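Local coordinates for Dps family protein (PDB 2D5K), which probably stores iron as a ferritin-like dodecamer and, as in other Dps proteins, probably binds and compacts nucleoid DNA, at residues K44-E47 with L48-E51; A113-I116 with A117-G121; K88-S91 with A92-V96; T73-E76 with C77-S81. All blocks are in the same frame, centred on the assembly; numbering follows the deposited sequence.

Contact 1 (K44-E47 with L48-E51)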
loop_
_atom_site.group_PDB
_atom_site.type_symbol
_atom_site.label_atom_id
_atom_site.label_comp_id
_atom_site.label_asym_id
_atom_site.label_seq_id
_atom_site.Cartn_x
_atom_site.Cartn_y
_atom_site.Cartn_z
ATOM N N LYS B 44 -11.994 -18.100 -11.299
ATOM C CA LYS B 44 -12.898 -17.303 -12.123
ATOM C C LYS B 44 -14.321 -17.283 -11.565
ATOM O O LYS B 44 -14.978 -16.243 -11.566
ATOM C CB LYS B 44 -12.922 -17.826 -13.566
ATOM C CG LYS B 44 -13.774 -16.970 -14.498
ATOM C CD LYS B 44 -13.269 -15.528 -14.516
ATOM C CE LYS B 44 -14.285 -14.569 -15.132
ATOM N NZ LYS B 44 -14.514 -14.785 -16.591
ATOM N N PHE B 45 -14.801 -18.426 -11.087
ATOM C CA PHE B 45 -16.151 -18.476 -10.538
ATOM C C PHE B 45 -16.275 -17.616 -9.283
ATOM O O PHE B 45 -17.340 -17.061 -9.014
ATOM C CB PHE B 45 -16.570 -19.922 -10.243
ATOM C CG PHE B 45 -16.723 -20.774 -11.480
ATOM C CD1 PHE B 45 -17.171 -20.217 -12.675
ATOM C CD2 PHE B 45 -16.428 -22.132 -11.446
ATOM C CE1 PHE B 45 -17.323 -21.002 -13.820
ATOM C CE2 PHE B 45 -16.578 -22.923 -12.583
ATOM C CZ PHE B 45 -17.025 -22.357 -13.771
ATOM N N GLU B 46 -15.192 -17.499 -8.516
ATOM C CA GLU B 46 -15.225 -16.669 -7.313
ATOM C C GLU B 46 -15.258 -15.197 -7.712
ATOM O O GLU B 46 -15.979 -14.400 -7.118
ATOM C CB GLU B 46 -14.006 -16.924 -6.421
ATOM C CG GLU B 46 -14.081 -16.148 -5.104
ATOM C CD GLU B 46 -12.970 -16.486 -4.131
ATOM O OE1 GLU B 46 -12.509 -17.647 -4.122
ATOM O OE2 GLU B 46 -12.573 -15.589 -3.355
ATOM N N GLU B 47 -14.476 -14.835 -8.721
ATOM C CA GLU B 47 -14.459 -13.452 -9.183
ATOM C C GLU B 47 -15.871 -13.095 -9.635
ATOM O O GLU B 47 -16.358 -11.989 -9.395
ATOM C CB GLU B 47 -13.473 -13.288 -10.342
ATOM C CG GLU B 47 -12.069 -13.806 -10.025
ATOM C CD GLU B 47 -11.067 -13.540 -11.138
ATOM O OE1 GLU B 47 -11.436 -13.675 -12.325
ATOM O OE2 GLU B 47 -9.903 -13.209 -10.825
ATOM N N LEU B 48 -16.532 -14.050 -10.281
ATOM C CA LEU B 48 -17.890 -13.836 -10.755
ATOM C C LEU B 48 -18.909 -13.687 -9.631
ATOM O O LEU B 48 -19.770 -12.809 -9.707
ATOM C CB LEU B 48 -18.311 -14.973 -11.697
ATOM C CG LEU B 48 -17.587 -14.949 -13.048
ATOM C CD1 LEU B 48 -17.901 -16.212 -13.834
ATOM C CD2 LEU B 48 -18.012 -13.705 -13.827
ATOM N N TYR B 49 -18.852 -14.518 -8.591
ATOM C CA TYR B 49 -19.849 -14.318 -7.554
ATOM C C TYR B 49 -19.563 -13.068 -6.730
ATOM O O TYR B 49 -20.486 -12.468 -6.191
ATOM C CB TYR B 49 -20.077 -15.569 -6.668
ATOM C CG TYR B 49 -18.937 -16.131 -5.832
ATOM C CD1 TYR B 49 -18.310 -15.375 -4.835
ATOM C CD2 TYR B 49 -18.565 -17.468 -5.971
ATOM C CE1 TYR B 49 -17.341 -15.956 -3.991
ATOM C CE2 TYR B 49 -17.606 -18.050 -5.143
ATOM C CZ TYR B 49 -17.000 -17.296 -4.157
ATOM O OH TYR B 49 -16.059 -17.898 -3.346
ATOM N N ASN B 50 -18.302 -12.650 -6.655
ATOM C CA ASN B 50 -17.997 -11.424 -5.921
ATOM C C ASN B 50 -18.612 -10.266 -6.710
ATOM O O ASN B 50 -19.140 -9.309 -6.137
ATOM C CB ASN B 50 -16.487 -11.217 -5.784
ATOM C CG ASN B 50 -15.873 -12.088 -4.702
ATOM O OD1 ASN B 50 -16.547 -12.479 -3.747
ATOM N ND2 ASN B 50 -14.584 -12.382 -4.839
ATOM N N GLU B 51 -18.557 -10.363 -8.034
ATOM C CA GLU B 51 -19.131 -9.328 -8.878
ATOM C C GLU B 51 -20.651 -9.370 -8.764
ATOM O O GLU B 51 -21.310 -8.331 -8.755
ATOM C CB GLU B 51 -18.691 -9.530 -10.328
ATOM C CG GLU B 51 -19.384 -8.628 -11.323
ATOM C CD GLU B 51 -18.639 -8.554 -12.642
ATOM O OE1 GLU B 51 -18.060 -9.579 -13.057
ATOM O OE2 GLU B 51 -18.638 -7.470 -13.266
#

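Contact 2 (A113-I116 with A117-G121)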
loop_
_atom_site.group_PDB
_atom_site.type_symbol
_atom_site.label_atom_id
_atom_site.label_comp_id
_atom_site.label_asym_id
_atom_site.label_seq_id
_atom_site.Cartn_x
_atom_site.Cartn_y
_atom_site.Cartn_z
ATOM N N ALA B 113 -34.651 -3.841 -20.271
ATOM C CA ALA B 113 -34.651 -3.045 -19.046
ATOM C C ALA B 113 -34.106 -1.641 -19.290
ATOM O O ALA B 113 -34.591 -0.666 -18.711
ATOM C CB ALA B 113 -33.819 -3.746 -17.967
ATOM N N ILE B 114 -33.084 -1.551 -20.136
ATOM C CA ILE B 114 -32.462 -0.275 -20.473
ATOM C C ILE B 114 -33.478 0.624 -21.176
ATOM O O ILE B 114 -33.586 1.818 -20.884
ATOM C CB ILE B 114 -31.232 -0.511 -21.380
ATOM C CG1 ILE B 114 -30.106 -1.137 -20.548
ATOM C CG2 ILE B 114 -30.785 0.795 -22.035
ATOM C CD1 ILE B 114 -29.039 -1.836 -21.377
ATOM N N GLU B 115 -34.225 0.037 -22.103
ATOM C CA GLU B 115 -35.239 0.777 -22.840
ATOM C C GLU B 115 -36.334 1.272 -21.898
ATOM O O GLU B 115 -36.763 2.420 -21.983
ATOM C CB GLU B 115 -35.842 -0.114 -23.927
ATOM C CG GLU B 115 -37.052 0.483 -24.621
ATOM C CD GLU B 115 -37.526 -0.364 -25.782
ATOM O OE1 GLU B 115 -37.666 -1.595 -25.604
ATOM O OE2 GLU B 115 -37.764 0.201 -26.873
ATOM N N ILE B 116 -36.780 0.395 -21.001
ATOM C CA ILE B 116 -37.823 0.735 -20.037
ATOM C C ILE B 116 -37.387 1.882 -19.131
ATOM O O ILE B 116 -38.133 2.837 -18.918
ATOM C CB ILE B 116 -38.186 -0.487 -19.149
ATOM C CG1 ILE B 116 -38.741 -1.617 -20.021
ATOM C CG2 ILE B 116 -39.187 -0.083 -18.069
ATOM C CD1 ILE B 116 -39.847 -1.187 -20.949
ATOM N N ALA B 117 -36.175 1.781 -18.596
ATOM C CA ALA B 117 -35.649 2.812 -17.708
ATOM C C ALA B 117 -35.579 4.162 -18.415
ATOM O O ALA B 117 -36.007 5.183 -17.870
ATOM C CB ALA B 117 -34.271 2.408 -17.205
ATOM N N GLY B 118 -35.034 4.163 -19.627
ATOM C CA GLY B 118 -34.919 5.394 -20.386
ATOM C C GLY B 118 -36.272 6.013 -20.677
ATOM O O GLY B 118 -36.454 7.219 -20.530
ATOM N N ASN B 119 -37.230 5.189 -21.089
ATOM C CA ASN B 119 -38.569 5.680 -21.393
ATOM C C ASN B 119 -39.265 6.254 -20.163
ATOM O O ASN B 119 -40.078 7.175 -20.271
ATOM C CB ASN B 119 -39.418 4.555 -21.993
ATOM C CG ASN B 119 -38.971 4.171 -23.395
ATOM O OD1 ASN B 119 -39.461 3.199 -23.972
ATOM N ND2 ASN B 119 -38.042 4.942 -23.953
ATOM N N ALA B 120 -38.939 5.709 -18.995
ATOM C CA ALA B 120 -39.530 6.154 -17.741
ATOM C C ALA B 120 -38.806 7.377 -17.189
ATOM O O ALA B 120 -39.255 7.997 -16.225
ATOM C CB ALA B 120 -39.490 5.021 -16.723
ATOM N N GLY B 121 -37.684 7.721 -17.809
ATOM C CA GLY B 121 -36.921 8.868 -17.358
ATOM C C GLY B 121 -36.012 8.540 -16.186
ATOM O O GLY B 121 -35.496 9.444 -15.529
#

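Contact 3 (K88-S91 with A92-V96)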
loop_
_atom_site.group_PDB
_atom_site.type_symbol
_atom_site.label_atom_id
_atom_site.label_comp_id
_atom_site.label_asym_id
_atom_site.label_seq_id
_atom_site.Cartn_x
_atom_site.Cartn_y
_atom_site.Cartn_z
ATOM N N LYS B 88 -27.157 -31.483 -10.646
ATOM C CA LYS B 88 -26.021 -32.326 -10.281
ATOM C C LYS B 88 -25.265 -32.913 -11.472
ATOM O O LYS B 88 -25.813 -33.056 -12.562
ATOM C CB LYS B 88 -26.486 -33.479 -9.385
ATOM C CG LYS B 88 -27.052 -33.056 -8.041
ATOM C CD LYS B 88 -27.414 -34.276 -7.205
ATOM C CE LYS B 88 -27.863 -33.882 -5.806
ATOM N NZ LYS B 88 -29.054 -32.990 -5.834
ATOM N N GLY B 89 -23.993 -33.239 -11.244
ATOM C CA GLY B 89 -23.161 -33.859 -12.263
ATOM C C GLY B 89 -22.681 -33.042 -13.447
ATOM O O GLY B 89 -22.538 -33.576 -14.547
ATOM N N TYR B 90 -22.420 -31.757 -13.239
ATOM C CA TYR B 90 -21.950 -30.910 -14.327
ATOM C C TYR B 90 -20.432 -30.933 -14.467
ATOM O O TYR B 90 -19.705 -30.848 -13.478
ATOM C CB TYR B 90 -22.416 -29.465 -14.113
ATOM C CG TYR B 90 -23.782 -29.160 -14.686
ATOM C CD1 TYR B 90 -24.832 -30.074 -14.572
ATOM C CD2 TYR B 90 -24.029 -27.951 -15.334
ATOM C CE1 TYR B 90 -26.097 -29.788 -15.093
ATOM C CE2 TYR B 90 -25.287 -27.656 -15.854
ATOM C CZ TYR B 90 -26.315 -28.577 -15.731
ATOM O OH TYR B 90 -27.559 -28.287 -16.245
ATOM N N SER B 91 -19.960 -31.066 -15.703
ATOM C CA SER B 91 -18.529 -31.049 -15.979
ATOM C C SER B 91 -18.168 -29.569 -16.071
ATOM O O SER B 91 -19.061 -28.724 -16.162
ATOM C CB SER B 91 -18.236 -31.717 -17.320
ATOM O OG SER B 91 -18.772 -30.949 -18.382
ATOM N N ALA B 92 -16.878 -29.251 -16.059
ATOM C CA ALA B 92 -16.453 -27.855 -16.151
ATOM C C ALA B 92 -17.025 -27.223 -17.419
ATOM O O ALA B 92 -17.513 -26.095 -17.401
ATOM C CB ALA B 92 -14.932 -27.765 -16.165
ATOM N N GLU B 93 -16.967 -27.959 -18.523
ATOM C CA GLU B 93 -17.482 -27.452 -19.787
ATOM C C GLU B 93 -18.977 -27.151 -19.696
ATOM O O GLU B 93 -19.437 -26.115 -20.172
ATOM C CB GLU B 93 -17.214 -28.467 -20.906
ATOM C CG GLU B 93 -17.616 -27.984 -22.286
ATOM C CD GLU B 93 -18.744 -28.799 -22.880
ATOM O OE1 GLU B 93 -19.783 -28.962 -22.203
ATOM O OE2 GLU B 93 -18.595 -29.273 -24.026
ATOM N N GLN B 94 -19.735 -28.049 -19.076
ATOM C CA GLN B 94 -21.177 -27.852 -18.943
ATOM C C GLN B 94 -21.487 -26.663 -18.040
ATOM O O GLN B 94 -22.491 -25.977 -18.222
ATOM C CB GLN B 94 -21.839 -29.122 -18.404
ATOM C CG GLN B 94 -21.675 -30.318 -19.330
ATOM C CD GLN B 94 -22.227 -31.602 -18.742
ATOM O OE1 GLN B 94 -22.039 -31.888 -17.560
ATOM N NE2 GLN B 94 -22.899 -32.392 -19.574
ATOM N N MET B 95 -20.622 -26.413 -17.064
ATOM C CA MET B 95 -20.832 -25.281 -16.169
ATOM C C MET B 95 -20.667 -23.985 -16.953
ATOM O O MET B 95 -21.492 -23.079 -16.852
ATOM C CB MET B 95 -19.820 -25.304 -15.020
ATOM C CG MET B 95 -19.995 -26.464 -14.060
ATOM S SD MET B 95 -18.738 -26.426 -12.769
ATOM C CE MET B 95 -19.430 -27.606 -11.604
ATOM N N VAL B 96 -19.596 -23.901 -17.735
ATOM C CA VAL B 96 -19.339 -22.699 -18.518
ATOM C C VAL B 96 -20.428 -22.525 -19.573
ATOM O O VAL B 96 -20.858 -21.408 -19.846
ATOM C CB VAL B 96 -17.944 -22.753 -19.176
ATOM C CG1 VAL B 96 -17.716 -21.515 -20.032
ATOM C CG2 VAL B 96 -16.877 -22.845 -18.098
#

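Contact 4 (T73-E76 with C77-S81)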
loop_
_atom_site.group_PDB
_atom_site.type_symbol
_atom_site.label_atom_id
_atom_site.label_comp_id
_atom_site.label_asym_id
_atom_site.label_seq_id
_atom_site.Cartn_x
_atom_site.Cartn_y
_atom_site.Cartn_z
ATOM N N THR B 73 -35.636 -11.684 0.227
ATOM C CA THR B 73 -35.635 -13.078 0.661
ATOM C C THR B 73 -35.227 -13.979 -0.495
ATOM O O THR B 73 -35.404 -13.623 -1.660
ATOM C CB THR B 73 -37.023 -13.540 1.164
ATOM O OG1 THR B 73 -37.930 -13.645 0.058
ATOM C CG2 THR B 73 -37.569 -12.557 2.193
ATOM N N LEU B 74 -34.682 -15.143 -0.165
ATOM C CA LEU B 74 -34.252 -16.102 -1.176
ATOM C C LEU B 74 -35.461 -16.723 -1.869
ATOM O O LEU B 74 -35.431 -17.019 -3.067
ATOM C CB LEU B 74 -33.400 -17.191 -0.523
ATOM C CG LEU B 74 -32.122 -16.664 0.140
ATOM C CD1 LEU B 74 -31.443 -17.779 0.920
ATOM C CD2 LEU B 74 -31.185 -16.110 -0.929
ATOM N N THR B 75 -36.531 -16.915 -1.109
ATOM C CA THR B 75 -37.747 -17.496 -1.658
ATOM C C THR B 75 -38.274 -16.626 -2.798
ATOM O O THR B 75 -38.653 -17.134 -3.853
ATOM C CB THR B 75 -38.837 -17.619 -0.574
ATOM O OG1 THR B 75 -38.319 -18.359 0.539
ATOM C CG2 THR B 75 -40.061 -18.337 -1.131
ATOM N N GLU B 76 -38.295 -15.314 -2.583
ATOM C CA GLU B 76 -38.774 -14.387 -3.604
ATOM C C GLU B 76 -37.833 -14.386 -4.809
ATOM O O GLU B 76 -38.281 -14.364 -5.956
ATOM C CB GLU B 76 -38.894 -12.972 -3.024
ATOM C CG GLU B 76 -40.038 -12.808 -2.022
ATOM C CD GLU B 76 -39.981 -11.486 -1.275
ATOM O OE1 GLU B 76 -39.025 -11.277 -0.497
ATOM O OE2 GLU B 76 -40.895 -10.654 -1.466
ATOM N N CYS B 77 -36.529 -14.419 -4.548
ATOM C CA CYS B 77 -35.551 -14.431 -5.629
ATOM C C CYS B 77 -35.732 -15.655 -6.530
ATOM O O CYS B 77 -35.710 -15.541 -7.757
ATOM C CB CYS B 77 -34.130 -14.402 -5.058
ATOM S SG CYS B 77 -33.638 -12.805 -4.340
ATOM N N LEU B 78 -35.919 -16.824 -5.925
ATOM C CA LEU B 78 -36.109 -18.050 -6.692
ATOM C C LEU B 78 -37.358 -17.972 -7.564
ATOM O O LEU B 78 -37.426 -18.594 -8.622
ATOM C CB LEU B 78 -36.218 -19.257 -5.754
ATOM C CG LEU B 78 -34.937 -19.704 -5.044
ATOM C CD1 LEU B 78 -35.268 -20.715 -3.951
ATOM C CD2 LEU B 78 -33.981 -20.311 -6.059
ATOM N N GLU B 79 -38.343 -17.199 -7.119
ATOM C CA GLU B 79 -39.588 -17.058 -7.867
ATOM C C GLU B 79 -39.441 -16.196 -9.122
ATOM O O GLU B 79 -39.987 -16.526 -10.173
ATOM C CB GLU B 79 -40.677 -16.450 -6.975
ATOM C CG GLU B 79 -40.867 -17.155 -5.642
ATOM C CD GLU B 79 -42.004 -16.570 -4.821
ATOM O OE1 GLU B 79 -42.085 -15.326 -4.703
ATOM O OE2 GLU B 79 -42.812 -17.357 -4.285
ATOM N N GLN B 80 -38.697 -15.102 -9.015
ATOM C CA GLN B 80 -38.532 -14.185 -10.139
ATOM C C GLN B 80 -37.370 -14.490 -11.087
ATOM O O GLN B 80 -37.460 -14.237 -12.289
ATOM C CB GLN B 80 -38.368 -12.755 -9.617
ATOM C CG GLN B 80 -39.394 -12.336 -8.576
ATOM C CD GLN B 80 -39.185 -10.910 -8.105
ATOM O OE1 GLN B 80 -39.777 -10.475 -7.114
ATOM N NE2 GLN B 80 -38.346 -10.167 -8.819
ATOM N N SER B 81 -36.285 -15.029 -10.545
ATOM C CA SER B 81 -35.086 -15.326 -11.326
ATOM C C SER B 81 -35.239 -16.173 -12.591
ATOM O O SER B 81 -35.929 -17.193 -12.589
ATOM C CB SER B 81 -34.046 -15.997 -10.425
ATOM O OG SER B 81 -32.882 -16.337 -11.161
#

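Contact 1 (K44-E47 with L48-E51)
The ring of Y49 lies against the backbone and aliphatic stem of E46, one turn apart on the same helix, and this is where the local packing is tightest. E46 CA sits over one face of the ring, 3.6 Å from its centroid and 15° off the normal, a CH-pi contact. Farther out, E46 CG comes to 3.2 Å from Y49 OH. Both torsions contribute: Y49 places its ring between its own backbone N and carbonyl carbon (chi1 62°), turning it back over the preceding turn, while E46 runs extended with CG opposite its backbone N. The carboxylate ends nearly parallel to the ring plane, 3° apart. The Y49 ring also stacks with H27 and meets H30 edge-to-face.

A second, apolar side is built by L48. Its CD1 reaches the edge of the F45 ring at 4.2 Å from F45 CD1, and its CG lies 3.9 Å from K44 CE, the lysine chain having bent at chi2 to bring its end down to the leucine. L26 packs on L48, H139 and F143 on K44 and L48, M95 and L99 on F45. By contrast, E47 and N50 face the solvent side, where what joins the segments is mainly main chain, such as N50 N to E46 O at 2.9 Å. E51, though polar, is tied by its carboxylate to S135 and H139 of helix 123-147. Turning F45, L48 and Y49 to neighbouring helices and E47 and N50 outward is typical of a helix in the ferritin-like four-helix bundle.

Contact 2 (A113-I116 with A117-G121)
N119 folds its amide back over the carbonyl of E115, a single turn earlier. The asparagine sets CG opposite its own carbonyl carbon (chi1 -70°), which carries the amide toward the preceding turn and brings N119 CG to 3.2 Å from E115 O. That oxygen is already engaged by the main chain, accepting from N119 N at 2.9 Å; the side-chain nitrogen, though near, is badly aimed for a second bond. E115 takes the other choice, its CG opposite the backbone N (chi1 171°) and the rest extended, so the carboxylate runs outward and its stem alone meets the amide, E115 CG lying 3.7 Å from N119 OD1. The two planar groups are turned 49° from each other.

I116 sets CG1 opposite its carbonyl carbon and CG2 opposite its backbone N. The small residues hug the carbonyls beneath them: A117 CB is 3.4 Å from A113 O, and A120 CB is equally close to I116 O. G121 then leaves the helix with positive phi; the bond from G121 N to G118 O is one of the two back into the last turn that make this a Schellman motif.

Around this helix end, I114 packs on F129, I130 and Q133 of helix 123-147, and also on D123 of a neighbouring subunit; A117 touches E126. A113, I116 and A120 turn to E11, D7 and V8 of helix 5-32, with S3 beside the last two.

Contact 3 (K88-S91 with A92-V96)
S91 and Q94 grip each other by two reciprocal bonds. Q94 N gives its hydrogen to S91 OG at 3.1 Å, and S91 N gives its own to Q94 OE1 at 2.9 Å, each with an N-H...O angle of 161°. At the amide oxygen the donor is tilted 18° from the carbonyl plane. The serine can do this because its hydroxyl oxygen stands between the backbone N and the carbonyl carbon (chi1 67°), facing the first turn; the glutamine, extended beyond CG, curls its end back to the serine's amide. Its CG passes close alongside the hydroxyl on the way, 3.1 Å from S91 OG.

This is a capping box, with S91 as N-cap of helix 92-120: a side chain takes up an N-H of the first turn, which has no helical carbonyl before it to pair with, and the glutamine does likewise for the backbone of the cap itself. The first main-chain bond of the turn runs from M95 N to S91 O at 2.9 Å.

Outside the box, Y90 and M95 form a hydrophobic staple, Y90 CB lying 3.9 Å from M95 CG. The tyrosine side chain crosses that of Q94 at about a right angle, Y90 CD2 lying 3.9 Å from Q94 CB. The phenol is held at its far end by E98, which fixes the ring beside the helix. M95 in turn packs on F45 of helix 38-65 and on F29 and Y32 of helix 5-32, while S91 also packs on E150 of a neighbouring subunit.

Contact 4 (T73-E76 with C77-S81)
C77 opens the second half of this short helix by bonding its N to T73 O at 3.2 Å. With SG opposite its own carbonyl carbon (chi1 -72°), the thiol lies back over the first turn, 3.3 Å from that same T73 O, and the residue packs on T20 and V71. L78 follows with a fairly straight main-chain bond, its N 2.9 Å from L74 O at 164°, and its CG rests 3.4 Å from the same oxygen.

T73 is the N-cap of helix 74-80: its OG1 accepts from E76 N at 3.1 Å and donates to E76 OE1 at 2.7 Å, meeting that carboxylate oxygen on its anti side. The glutamate end is thereby pinned over the cap, a good setting for a negative charge if the helix dipole contributes.

E79 makes a weak bond from its N to E76 O at 3.1 Å; the placing of its side chain is doubtful. Q80 bonds its N to E76 O, lays CG against that oxygen at 3.5 Å, and passes its own carbonyl to Q14. At S81 the chain leaves the helix, its OG turning to V83 O. Across a subunit interface, E85 of a neighbouring subunit accepts from L74 N and bonds T75 OG1.

Each contact is made within one continuous stretch, so none closes a long loop; they follow in series along the chain as contact 1, contact 4, contact 3 and contact 2, without nesting or crossing. Contact 1 lies within helix 38-65. Contact 4 covers the short helix 74-80 in the connection that follows, facing a neighbouring subunit. Contact 3 starts helix 92-120 and contact 2 ends it, their centres about 36 Å apart on opposite sides of the chain's centre. Contacts 1 and 3 alone touch, F45 CE2 lying 4.1 Å from M95 SD, which joins the second and third long helices of the bundle.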